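Local coordinates for D,D-dipeptidase/D,D-carboxypeptidase (Enterococcus faecalis, PDB 4MUQ), which acts as a zinc-dependent D,D-dipeptidase of vancomycin resistance, probably cleaving D-Ala-D-Ala peptides, and is caught here with a D-Ala-D-Ala phosphinate analogue, at residues A[82-87]-A[94-99]; A[130-135]-A[148-153]; A[35-40]-A[44-49]. All blocks are in the same frame, centred on the assembly; numbering follows the deposited sequence.

Contact 1 (A[82-87]-A[94-99]); sequences AIYDGS and DFTRKY. With PE3 (3,6,9,12,15,18,21,24,27,30,33,36,39-tridecaoxahentetracontane-1,41-diol), chain J; LY0 ((2R)-3-[(R)-[(1R)-1-aminoethyl](hydroxy)phosphoryl]-2-methylpropanoic acid), chain C; 2D8 ((2R)-3-[(R)-[(1S)-1-aminoethyl](hydroxy)phosphoryl]-2-methylpropanoic acid), chain D; EDO (1,2-ethanediol), chain E.
Thr96 OG1 takes a hydrogen bond of 2.8 Å from Ser87 OG, and it is also hydrogen-bonded to the carbonyl of Gly92. Ser87 OG in turn bonds the side chain of Asn91. The two hydroxyls thus tie together a helical hairpin: helix 77-91 is followed almost at once by helix 93-99. The short segments are 9.5 Å apart at their axes and run nearly antiparallel, at 150°. Ser87 and Thr96 sit where the backbones come nearest, and both are buried.

The two branches of Thr96 do different work. OG1 lies beside its own backbone N (chi1 -57°) and faces the serine. That leaves the methyl CG2 anti to this N, directed at the Tyr84 ring. CG2 lies over the centre of one ring face, 3.6 Å from the centroid and 10° off the normal. This is a CH-pi contact. The Tyr84 hydroxyl, OH, lies 4.0 Å from Arg97 CG.

Helix 93-99 ends at the ligand pocket. The carbonyl O of Tyr99 is 3.0 Å from N1 of the phosphinate LY0. Asp94 N, near the helix start, gives a straight hydrogen bond to O40 of a bound polyether. Ser87 OG also lies at the edge of the Phe95 ring, in its plane, 3.8 Å from CD2.

Contact 2 (A[130-135]-A[148-153]); sequences FPYDGI and FTQRYA. With LY0 ((2R)-3-[(R)-[(1R)-1-aminoethyl](hydroxy)phosphoryl]-2-methylpropanoic acid), chain C; 2D8 ((2R)-3-[(R)-[(1S)-1-aminoethyl](hydroxy)phosphoryl]-2-methylpropanoic acid), chain D.
One hydrogen bond carries this surface contact: Gln150 NE2 donates to Tyr132 OH across 2.9 Å. It is nearly straight, with an angle of 167° at the hydrogen. The hydroxyl lies almost in the amide plane of Gln150. Ring and amide are not coplanar, however; their planes are 43° apart, and the two side chains cross at about a right angle. Gln150 keeps CG anti to its backbone N (chi1 -173°) and runs extended beyond it, which carries the amide out to the tyrosine.

Further polar partners fix both groups. Tyr132 OH is also hydrogen-bonded to His164, its stronger partner. Gln150 OE1 accepts from Arg140, and NE2 makes a weak second bond to the carbonyl of Glu165. Arg140 also forms a cation-pi contact with the Tyr132 ring, and thus meets both sides of the pair.

In the Hedgehog/DD-peptidase fold, strand 148-150 is an outermost strand of the central antiparallel sheet, next to strand 168-171. The contact joins it to the loop leading into helix 134-142.

Van der Waals contacts complete the account. Gln150 OE1 is 3.9 Å from Tyr132 CE1. Two residues on from Gln150, Tyr152 lines the ligand pocket: its OH is 3.7 Å from the methyl C7 of LY0. Arg151 CG packs over the centre of one face of that ring, 3.4 Å above its plane.

Contact 3 (A[35-40]-A[44-49]); sequences LVPADI and NILMKR
Arg49 and Val36 cross at about a right angle at one end of a beta hairpin, where strand 45-48 gives way to helix 49-62. Arg49 can be followed outward. CB lies 4.1 Å from Val36 CG2. CG is anti to the backbone N (chi1 180°), and the chain stays straight until it bends at chi3 (-82°). NE comes next, 3.9 Å from Val36 CG1. At CZ the distance shortens slightly, and NH2 at the tip is 3.5 Å from the same methyl. CG1 therefore lies over one face of the guanidinium, offset toward its rim. A bound polyether touches the arginine as well.

The backbones pair as antiparallel strands. Val36 and Met47 form a hydrogen-bonded pair: Val36 N gives to Met47 O, and Met47 N gives to Val36 O, each at 2.9 Å. A third bond runs from Ala38 N to Ile45 O, where the chain turns a corner. A water lies 2.8 Å from Ile45 O and probably donates to it.

Apolar side chains fill in on both sides of the sheet. Leu46 CD2 lies alongside the Pro37 ring, 4.0 Å from its CG. In the conformer described, Ala38 CB is 4.1 Å from Met47 CG. Leu35 CD2 rests on the backbone between Met47 and Lys48.

The hairpin's register thus rests on main-chain bonds. The Arg49 contact with Val36 is made by the flat face, a geometry that leaves the guanidinium N-H groups pointing along their own plane rather than at the methyl.

How the contacts relate
Contacts 1 and 2 approach the same phosphinate ligand from two segments of the chain, Tyr99 in 94-99 and Tyr152 in 148-153. Their centres are 21 Å apart and their nearest atoms about 7 Å. The zinc, held by His108, Asp115 and His168, is about 12 Å from the side chain of Phe95 and about 10 Å from that of Gln150. Contact 3 comes first along the chain and is not part of the ligand pocket, yet the side chain of Met47, in the conformer described, is about 9 Å from the metal. Its nearest atoms are about 5 Å from contact 2 and about 11 Å from contact 1. None of the three touches another.

Contact 1 (A[82-87]-A[94-99])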
loop_
_atom_site.group_PDB
_atom_site.type_symbol
_atom_site.label_atom_id
_atom_site.label_comp_id
_atom_site.label_asym_id
_atom_site.label_seq_id
_atom_site.Cartn_x
_atom_site.Cartn_y
_atom_site.Cartn_z
ATOM N N ALA A 82 3.777 20.729 -4.575
ATOM C CA ALA A 82 3.123 21.502 -5.637
ATOM C C ALA A 82 1.636 21.167 -5.741
ATOM O O ALA A 82 0.805 22.062 -5.934
ATOM C CB ALA A 82 3.820 21.269 -6.980
ATOM N N ILE A 83 1.294 19.892 -5.609
ATOM C CA ILE A 83 -0.113 19.510 -5.710
ATOM C C ILE A 83 -0.884 20.118 -4.547
ATOM O O ILE A 83 -1.954 20.697 -4.744
ATOM C CB ILE A 83 -0.306 17.985 -5.741
ATOM C CG1 ILE A 83 0.223 17.419 -7.056
ATOM C CG2 ILE A 83 -1.782 17.604 -5.532
ATOM C CD1 ILE A 83 0.419 15.912 -7.006
ATOM N N TYR A 84 -0.332 20.008 -3.343
ATOM C CA TYR A 84 -1.001 20.523 -2.151
ATOM C C TYR A 84 -1.197 22.038 -2.263
ATOM O O TYR A 84 -2.310 22.548 -2.094
ATOM C CB TYR A 84 -0.212 20.141 -0.889
ATOM C CG TYR A 84 -0.970 20.387 0.390
ATOM C CD1 TYR A 84 -1.667 19.359 1.006
ATOM C CD2 TYR A 84 -0.982 21.643 0.993
ATOM C CE1 TYR A 84 -2.373 19.571 2.184
ATOM C CE2 TYR A 84 -1.700 21.871 2.158
ATOM C CZ TYR A 84 -2.376 20.822 2.752
ATOM O OH TYR A 84 -3.082 21.054 3.917
ATOM N N ASP A 85 -0.115 22.757 -2.557
ATOM C CA ASP A 85 -0.199 24.212 -2.644
ATOM C C ASP A 85 -1.077 24.674 -3.801
ATOM O O ASP A 85 -1.804 25.653 -3.680
ATOM C CB ASP A 85 1.188 24.843 -2.719
ATOM C CG ASP A 85 1.939 24.732 -1.421
ATOM O OD1 ASP A 85 1.292 24.676 -0.353
ATOM O OD2 ASP A 85 3.186 24.684 -1.464
ATOM N N GLY A 86 -1.032 23.949 -4.916
ATOM C CA GLY A 86 -1.884 24.275 -6.043
ATOM C C GLY A 86 -3.351 24.082 -5.709
ATOM O O GLY A 86 -4.189 24.870 -6.123
ATOM N N SER A 87 -3.644 23.046 -4.929
ATOM C CA SER A 87 -5.013 22.782 -4.527
ATOM C C SER A 87 -5.507 23.824 -3.522
ATOM O O SER A 87 -6.678 24.191 -3.536
ATOM C CB SER A 87 -5.115 21.368 -3.966
ATOM O OG SER A 87 -6.462 21.038 -3.654
ATOM N N ASP A 94 -10.360 23.571 2.825
ATOM C CA ASP A 94 -11.149 22.427 3.279
ATOM C C ASP A 94 -11.045 21.241 2.319
ATOM O O ASP A 94 -10.826 20.097 2.731
ATOM C CB ASP A 94 -12.617 22.808 3.427
ATOM C CG ASP A 94 -12.867 23.773 4.561
ATOM O OD1 ASP A 94 -11.990 23.893 5.445
ATOM O OD2 ASP A 94 -13.950 24.398 4.572
ATOM N N PHE A 95 -11.215 21.520 1.029
ATOM C CA PHE A 95 -11.085 20.480 0.020
ATOM C C PHE A 95 -9.696 19.860 0.051
ATOM O O PHE A 95 -9.542 18.639 0.008
ATOM C CB PHE A 95 -11.397 21.030 -1.381
ATOM C CG PHE A 95 -11.230 20.008 -2.483
ATOM C CD1 PHE A 95 -12.327 19.276 -2.940
ATOM C CD2 PHE A 95 -9.985 19.771 -3.053
ATOM C CE1 PHE A 95 -12.163 18.317 -3.932
ATOM C CE2 PHE A 95 -9.810 18.828 -4.036
ATOM C CZ PHE A 95 -10.904 18.098 -4.483
ATOM N N THR A 96 -8.680 20.712 0.088
ATOM C CA THR A 96 -7.308 20.232 0.058
ATOM C C THR A 96 -6.989 19.327 1.246
ATOM O O THR A 96 -6.379 18.279 1.074
ATOM C CB THR A 96 -6.351 21.407 0.009
ATOM O OG1 THR A 96 -6.668 22.203 -1.139
ATOM C CG2 THR A 96 -4.908 20.935 -0.082
ATOM N N ARG A 97 -7.418 19.721 2.435
ATOM C CA ARG A 97 -7.170 18.900 3.617
ATOM C C ARG A 97 -7.811 17.520 3.502
ATOM O O ARG A 97 -7.285 16.544 4.036
ATOM C CB ARG A 97 -7.676 19.600 4.872
ATOM C CG ARG A 97 -6.731 20.641 5.434
ATOM C CD ARG A 97 -7.337 21.317 6.659
ATOM N NE ARG A 97 -7.655 20.374 7.731
ATOM C CZ ARG A 97 -8.861 19.852 7.948
ATOM N NH1 ARG A 97 -9.883 20.173 7.164
ATOM N NH2 ARG A 97 -9.045 19.005 8.951
ATOM N N LYS A 98 -8.936 17.439 2.796
ATOM C CA LYS A 98 -9.682 16.191 2.649
ATOM C C LYS A 98 -9.218 15.302 1.500
ATOM O O LYS A 98 -9.416 14.080 1.533
ATOM C CB LYS A 98 -11.178 16.490 2.499
ATOM C CG LYS A 98 -11.820 17.090 3.751
ATOM C CD LYS A 98 -13.304 17.392 3.536
ATOM C CE LYS A 98 -13.988 17.783 4.840
ATOM N NZ LYS A 98 -14.159 16.590 5.717
ATOM N N TYR A 99 -8.621 15.895 0.481
ATOM C CA TYR A 99 -8.284 15.166 -0.742
ATOM C C TYR A 99 -6.812 15.177 -1.147
ATOM O O TYR A 99 -6.453 14.633 -2.200
ATOM C CB TYR A 99 -9.133 15.684 -1.911
ATOM C CG TYR A 99 -10.579 15.289 -1.824
ATOM C CD1 TYR A 99 -11.004 14.034 -2.261
ATOM C CD2 TYR A 99 -11.535 16.147 -1.293
ATOM C CE1 TYR A 99 -12.343 13.666 -2.189
ATOM C CE2 TYR A 99 -12.880 15.774 -1.205
ATOM C CZ TYR A 99 -13.274 14.535 -1.648
ATOM O OH TYR A 99 -14.596 14.176 -1.560
HETATM O O40 PE3 J . -11.411 25.940 2.318
HETATM C C39 PE3 J . -12.787 26.322 2.224
HETATM C C38 PE3 J . -13.044 27.762 1.770
HETATM O O37 PE3 J . -12.571 28.191 0.464
HETATM C C36 PE3 J . -13.107 27.387 -0.600
HETATM C C35 PE3 J . -12.836 27.826 -2.054
HETATM O O34 PE3 J . -11.522 27.986 -2.646
HETATM C C33 PE3 J . -10.753 29.049 -2.076
HETATM C C32 PE3 J . -9.442 29.063 -2.837
HETATM O O31 PE3 J . -9.772 29.288 -4.217
HETATM P P LY0 C . -4.581 11.430 -4.074
HETATM C C1 LY0 C . -4.184 13.920 -4.816
HETATM N N1 LY0 C . -6.416 13.222 -4.793
HETATM C C2 LY0 C . -5.127 12.784 -5.157
HETATM C C4 LY0 C . -4.701 11.925 -2.332
HETATM C C5 LY0 C . -3.797 11.163 -1.411
HETATM C C6 LY0 C . -2.390 11.734 -1.476
HETATM C C7 LY0 C . -4.377 11.230 -0.009
HETATM O O31 LY0 C . -3.095 11.125 -4.375
HETATM O O32 LY0 C . -5.374 10.128 -4.421
HETATM O O61 LY0 C . -1.469 10.950 -1.309
HETATM O O62 LY0 C . -2.237 12.930 -1.653
HETATM C C4 2D8 D . -4.702 11.917 -2.324
HETATM C C5 2D8 D . -3.796 11.159 -1.408
HETATM C C6 2D8 D . -2.388 11.733 -1.476
HETATM C C7 2D8 D . -4.376 11.229 -0.007
HETATM N N1 2D8 D . -5.288 12.409 -6.421
HETATM P P 2D8 D . -4.584 11.427 -4.067
HETATM C C1 2D8 D . -4.212 13.918 -4.836
HETATM C C2 2D8 D . -5.212 12.803 -5.073
HETATM O O31 2D8 D . -3.097 11.144 -4.381
HETATM O O32 2D8 D . -5.375 10.127 -4.423
HETATM O O61 2D8 D . -1.468 10.951 -1.308
HETATM O O62 2D8 D . -2.237 12.930 -1.653
HETATM C C1 EDO E . -11.889 13.334 7.069
HETATM O O1 EDO E . -11.570 14.718 7.268
HETATM C C2 EDO E . -12.017 13.067 5.572
HETATM O O2 EDO E . -13.225 13.614 5.012
#

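Contact 2 (A[130-135]-A[148-153])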
loop_
_atom_site.group_PDB
_atom_site.type_symbol
_atom_site.label_atom_id
_atom_site.label_comp_id
_atom_site.label_asym_id
_atom_site.label_seq_id
_atom_site.Cartn_x
_atom_site.Cartn_y
_atom_site.Cartn_z
ATOM N N PHE A 130 -13.165 6.554 -11.487
ATOM C CA PHE A 130 -12.935 5.116 -11.331
ATOM C C PHE A 130 -14.169 4.529 -10.653
ATOM O O PHE A 130 -14.163 4.274 -9.443
ATOM C CB PHE A 130 -11.661 4.850 -10.524
ATOM C CG PHE A 130 -11.021 3.514 -10.811
ATOM C CD1 PHE A 130 -10.441 3.265 -12.049
ATOM C CD2 PHE A 130 -10.994 2.515 -9.851
ATOM C CE1 PHE A 130 -9.848 2.032 -12.321
ATOM C CE2 PHE A 130 -10.407 1.285 -10.122
ATOM C CZ PHE A 130 -9.835 1.045 -11.351
ATOM N N PRO A 131 -15.236 4.335 -11.434
ATOM C CA PRO A 131 -16.545 3.983 -10.868
ATOM C C PRO A 131 -16.613 2.582 -10.263
ATOM O O PRO A 131 -15.685 1.777 -10.366
ATOM C CB PRO A 131 -17.508 4.123 -12.062
ATOM C CG PRO A 131 -16.659 4.038 -13.284
ATOM C CD PRO A 131 -15.298 4.575 -12.889
ATOM N N TYR A 132 -17.735 2.320 -9.600
ATOM C CA TYR A 132 -17.982 1.039 -8.962
ATOM C C TYR A 132 -18.809 0.170 -9.905
ATOM O O TYR A 132 -19.686 -0.588 -9.476
ATOM C CB TYR A 132 -18.694 1.244 -7.619
ATOM C CG TYR A 132 -17.816 1.882 -6.561
ATOM C CD1 TYR A 132 -17.081 1.100 -5.681
ATOM C CD2 TYR A 132 -17.706 3.271 -6.457
ATOM C CE1 TYR A 132 -16.287 1.665 -4.722
ATOM C CE2 TYR A 132 -16.904 3.850 -5.494
ATOM C CZ TYR A 132 -16.179 3.036 -4.633
ATOM O OH TYR A 132 -15.373 3.572 -3.661
ATOM N N ASP A 133 -18.525 0.311 -11.200
ATOM C CA ASP A 133 -19.142 -0.476 -12.258
ATOM C C ASP A 133 -18.105 -0.885 -13.282
ATOM O O ASP A 133 -17.010 -0.322 -13.325
ATOM C CB ASP A 133 -20.195 0.351 -12.987
ATOM C CG ASP A 133 -21.297 0.791 -12.085
ATOM O OD1 ASP A 133 -22.017 -0.098 -11.600
ATOM O OD2 ASP A 133 -21.429 2.012 -11.858
ATOM N N GLY A 134 -18.456 -1.866 -14.102
ATOM C CA GLY A 134 -17.650 -2.231 -15.253
ATOM C C GLY A 134 -16.230 -2.643 -14.923
ATOM O O GLY A 134 -15.958 -3.205 -13.857
ATOM N N ILE A 135 -15.327 -2.340 -15.849
ATOM C CA ILE A 135 -13.940 -2.778 -15.769
ATOM C C ILE A 135 -13.221 -2.245 -14.531
ATOM O O ILE A 135 -12.397 -2.945 -13.945
ATOM C CB ILE A 135 -13.163 -2.425 -17.073
ATOM C CG1 ILE A 135 -11.809 -3.134 -17.106
ATOM C CG2 ILE A 135 -13.012 -0.915 -17.241
ATOM C CD1 ILE A 135 -11.923 -4.649 -17.136
ATOM N N PHE A 148 -3.242 -5.552 -3.558
ATOM C CA PHE A 148 -3.717 -4.166 -3.530
ATOM C C PHE A 148 -5.001 -3.991 -2.719
ATOM O O PHE A 148 -5.827 -4.914 -2.629
ATOM C CB PHE A 148 -3.981 -3.664 -4.960
ATOM C CG PHE A 148 -2.776 -3.076 -5.661
ATOM C CD1 PHE A 148 -2.402 -1.751 -5.432
ATOM C CD2 PHE A 148 -2.048 -3.827 -6.577
ATOM C CE1 PHE A 148 -1.324 -1.200 -6.092
ATOM C CE2 PHE A 148 -0.960 -3.271 -7.245
ATOM C CZ PHE A 148 -0.608 -1.953 -6.996
ATOM N N THR A 149 -5.171 -2.807 -2.135
ATOM C CA THR A 149 -6.385 -2.471 -1.399
ATOM C C THR A 149 -6.854 -1.077 -1.823
ATOM O O THR A 149 -6.026 -0.211 -2.111
ATOM C CB THR A 149 -6.150 -2.542 0.144
ATOM O OG1 THR A 149 -7.406 -2.512 0.832
ATOM C CG2 THR A 149 -5.255 -1.403 0.650
ATOM N N GLN A 150 -8.159 -0.840 -1.854
ATOM C CA GLN A 150 -8.626 0.529 -2.056
ATOM C C GLN A 150 -8.434 1.250 -0.725
ATOM O O GLN A 150 -8.966 0.844 0.313
ATOM C CB GLN A 150 -10.082 0.574 -2.478
ATOM C CG GLN A 150 -10.522 1.979 -2.849
ATOM C CD GLN A 150 -11.991 2.064 -3.130
ATOM O OE1 GLN A 150 -12.605 1.112 -3.623
ATOM N NE2 GLN A 150 -12.582 3.200 -2.799
ATOM N N ARG A 151 -7.652 2.311 -0.756
ATOM C CA ARG A 151 -7.104 2.881 0.467
ATOM C C ARG A 151 -8.083 3.677 1.316
ATOM O O ARG A 151 -8.041 3.584 2.560
ATOM C CB ARG A 151 -5.885 3.729 0.118
ATOM C CG ARG A 151 -5.142 4.314 1.314
ATOM C CD ARG A 151 -4.574 3.210 2.184
ATOM N NE ARG A 151 -3.794 3.739 3.304
ATOM C CZ ARG A 151 -4.303 4.083 4.484
ATOM N NH1 ARG A 151 -5.607 4.001 4.709
ATOM N NH2 ARG A 151 -3.492 4.527 5.435
ATOM N N TYR A 152 -8.956 4.451 0.664
ATOM C CA TYR A 152 -9.748 5.469 1.341
ATOM C C TYR A 152 -11.226 5.247 1.097
ATOM O O TYR A 152 -11.802 5.721 0.111
ATOM C CB TYR A 152 -9.324 6.870 0.861
ATOM C CG TYR A 152 -7.862 7.187 1.098
ATOM C CD1 TYR A 152 -7.326 7.210 2.383
ATOM C CD2 TYR A 152 -7.008 7.469 0.039
ATOM C CE1 TYR A 152 -5.987 7.482 2.603
ATOM C CE2 TYR A 152 -5.662 7.761 0.254
ATOM C CZ TYR A 152 -5.155 7.763 1.542
ATOM O OH TYR A 152 -3.819 8.035 1.779
ATOM N N ALA A 153 -11.851 4.503 2.002
ATOM C CA ALA A 153 -13.271 4.207 1.897
ATOM C C ALA A 153 -14.127 5.266 2.583
ATOM O O ALA A 153 -13.688 5.908 3.542
ATOM C CB ALA A 153 -13.552 2.836 2.509
HETATM P P LY0 C . -4.581 11.430 -4.074
HETATM C C1 LY0 C . -4.184 13.920 -4.816
HETATM N N1 LY0 C . -6.416 13.222 -4.793
HETATM C C2 LY0 C . -5.127 12.784 -5.157
HETATM C C4 LY0 C . -4.701 11.925 -2.332
HETATM C C5 LY0 C . -3.797 11.163 -1.411
HETATM C C6 LY0 C . -2.390 11.734 -1.476
HETATM C C7 LY0 C . -4.377 11.230 -0.009
HETATM O O31 LY0 C . -3.095 11.125 -4.375
HETATM O O32 LY0 C . -5.374 10.128 -4.421
HETATM O O61 LY0 C . -1.469 10.950 -1.309
HETATM O O62 LY0 C . -2.237 12.930 -1.653
HETATM C C4 2D8 D . -4.702 11.917 -2.324
HETATM C C5 2D8 D . -3.796 11.159 -1.408
HETATM C C6 2D8 D . -2.388 11.733 -1.476
HETATM C C7 2D8 D . -4.376 11.229 -0.007
HETATM N N1 2D8 D . -5.288 12.409 -6.421
HETATM P P 2D8 D . -4.584 11.427 -4.067
HETATM C C1 2D8 D . -4.212 13.918 -4.836
HETATM C C2 2D8 D . -5.212 12.803 -5.073
HETATM O O31 2D8 D . -3.097 11.144 -4.381
HETATM O O32 2D8 D . -5.375 10.127 -4.423
HETATM O O61 2D8 D . -1.468 10.951 -1.308
HETATM O O62 2D8 D . -2.237 12.930 -1.653
#

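Contact 3 (A[35-40]-A[44-49])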
loop_
_atom_site.group_PDB
_atom_site.type_symbol
_atom_site.label_atom_id
_atom_site.label_comp_id
_atom_site.label_asym_id
_atom_site.label_seq_id
_atom_site.Cartn_x
_atom_site.Cartn_y
_atom_site.Cartn_z
ATOM N N LEU A 35 12.443 1.970 -8.533
ATOM C CA LEU A 35 11.325 2.574 -9.255
ATOM C C LEU A 35 11.495 2.311 -10.729
ATOM O O LEU A 35 12.599 2.452 -11.272
ATOM C CB LEU A 35 11.251 4.084 -9.013
ATOM C CG LEU A 35 10.842 4.502 -7.608
ATOM C CD1 LEU A 35 10.936 6.015 -7.438
ATOM C CD2 LEU A 35 9.424 4.027 -7.292
ATOM N N VAL A 36 10.406 1.902 -11.375
ATOM C CA VAL A 36 10.405 1.678 -12.814
ATOM C C VAL A 36 9.091 2.193 -13.383
ATOM O O VAL A 36 8.118 2.338 -12.655
ATOM C CB VAL A 36 10.555 0.179 -13.181
ATOM C CG1 VAL A 36 11.870 -0.400 -12.647
ATOM C CG2 VAL A 36 9.372 -0.614 -12.681
ATOM N N PRO A 37 9.065 2.487 -14.693
ATOM C CA PRO A 37 7.791 2.885 -15.297
ATOM C C PRO A 37 6.780 1.760 -15.173
ATOM O O PRO A 37 7.121 0.605 -15.422
ATOM C CB PRO A 37 8.157 3.104 -16.768
ATOM C CG PRO A 37 9.612 3.448 -16.746
ATOM C CD PRO A 37 10.186 2.593 -15.646
ATOM N N ALA A 38 5.548 2.097 -14.822
ATOM C CA ALA A 38 4.522 1.082 -14.617
ATOM C C ALA A 38 4.154 0.391 -15.918
ATOM O O ALA A 38 3.829 -0.793 -15.929
ATOM C CB ALA A 38 3.291 1.690 -13.986
ATOM N N ASP A 39 4.219 1.134 -17.020
ATOM C CA ASP A 39 3.793 0.625 -18.314
ATOM C C ASP A 39 4.506 1.415 -19.403
ATOM O O ASP A 39 4.712 2.623 -19.248
ATOM C CB ASP A 39 2.269 0.779 -18.444
ATOM C CG ASP A 39 1.699 0.010 -19.625
ATOM O OD1 ASP A 39 1.055 -1.038 -19.404
ATOM O OD2 ASP A 39 1.894 0.438 -20.782
ATOM N N ILE A 40 4.878 0.725 -20.480
ATOM C CA ILE A 40 5.461 1.318 -21.697
ATOM C C ILE A 40 4.624 2.486 -22.226
ATOM O O ILE A 40 5.153 3.441 -22.816
ATOM C CB ILE A 40 5.582 0.220 -22.816
ATOM C CG1 ILE A 40 6.746 -0.731 -22.546
ATOM C CG2 ILE A 40 5.692 0.817 -24.212
ATOM C CD1 ILE A 40 7.891 -0.093 -21.801
ATOM N N ASN A 44 6.128 8.062 -17.669
ATOM C CA ASN A 44 6.397 9.025 -16.611
ATOM C C ASN A 44 5.686 8.683 -15.309
ATOM O O ASN A 44 5.798 9.401 -14.319
ATOM C CB ASN A 44 6.096 10.448 -17.093
ATOM C CG ASN A 44 6.964 10.852 -18.281
ATOM O OD1 ASN A 44 8.191 10.811 -18.209
ATOM N ND2 ASN A 44 6.324 11.211 -19.389
ATOM N N ILE A 45 4.954 7.576 -15.309
ATOM C CA ILE A 45 4.332 7.099 -14.090
ATOM C C ILE A 45 5.142 5.943 -13.532
ATOM O O ILE A 45 5.113 4.837 -14.061
ATOM C CB ILE A 45 2.881 6.689 -14.323
ATOM C CG1 ILE A 45 2.123 7.889 -14.888
ATOM C CG2 ILE A 45 2.250 6.165 -13.027
ATOM C CD1 ILE A 45 0.675 7.903 -14.565
ATOM N N LEU A 46 5.885 6.212 -12.459
ATOM C CA LEU A 46 6.766 5.199 -11.879
ATOM C C LEU A 46 6.123 4.522 -10.693
ATOM O O LEU A 46 5.272 5.104 -10.025
ATOM C CB LEU A 46 8.069 5.849 -11.418
ATOM C CG LEU A 46 8.784 6.758 -12.409
ATOM C CD1 LEU A 46 10.048 7.325 -11.776
ATOM C CD2 LEU A 46 9.118 5.993 -13.686
ATOM N N MET A 47 6.511 3.265 -10.456
ATOM C CA MET A 47 6.100 2.504 -9.277
ATOM C C MET A 47 7.266 1.630 -8.860
ATOM O O MET A 47 8.172 1.383 -9.656
ATOM C CB MET A 47 4.913 1.587 -9.591
ATOM C CG MET A 47 3.620 2.297 -9.933
ATOM S SD MET A 47 2.943 3.238 -8.574
ATOM C CE MET A 47 2.359 1.921 -7.502
ATOM N N LYS A 48 7.235 1.130 -7.631
ATOM C CA LYS A 48 8.214 0.113 -7.268
ATOM C C LYS A 48 8.061 -1.071 -8.230
ATOM O O LYS A 48 6.931 -1.436 -8.611
ATOM C CB LYS A 48 8.035 -0.351 -5.820
ATOM C CG LYS A 48 8.464 0.677 -4.771
ATOM C CD LYS A 48 8.643 0.034 -3.403
ATOM C CE LYS A 48 9.782 -0.981 -3.405
ATOM N NZ LYS A 48 11.129 -0.328 -3.406
ATOM N N ARG A 49 9.193 -1.654 -8.625
ATOM C CA ARG A 49 9.235 -2.686 -9.656
ATOM C C ARG A 49 8.264 -3.839 -9.403
ATOM O O ARG A 49 7.501 -4.222 -10.296
ATOM C CB ARG A 49 10.662 -3.230 -9.805
ATOM C CG ARG A 49 10.812 -4.324 -10.868
ATOM C CD ARG A 49 12.251 -4.833 -10.968
ATOM N NE ARG A 49 13.094 -3.971 -11.798
ATOM C CZ ARG A 49 13.969 -3.086 -11.325
ATOM N NH1 ARG A 49 14.128 -2.934 -10.014
ATOM N NH2 ARG A 49 14.691 -2.351 -12.166
HETATM O O HOH W 1 3.544 3.831 -16.182
#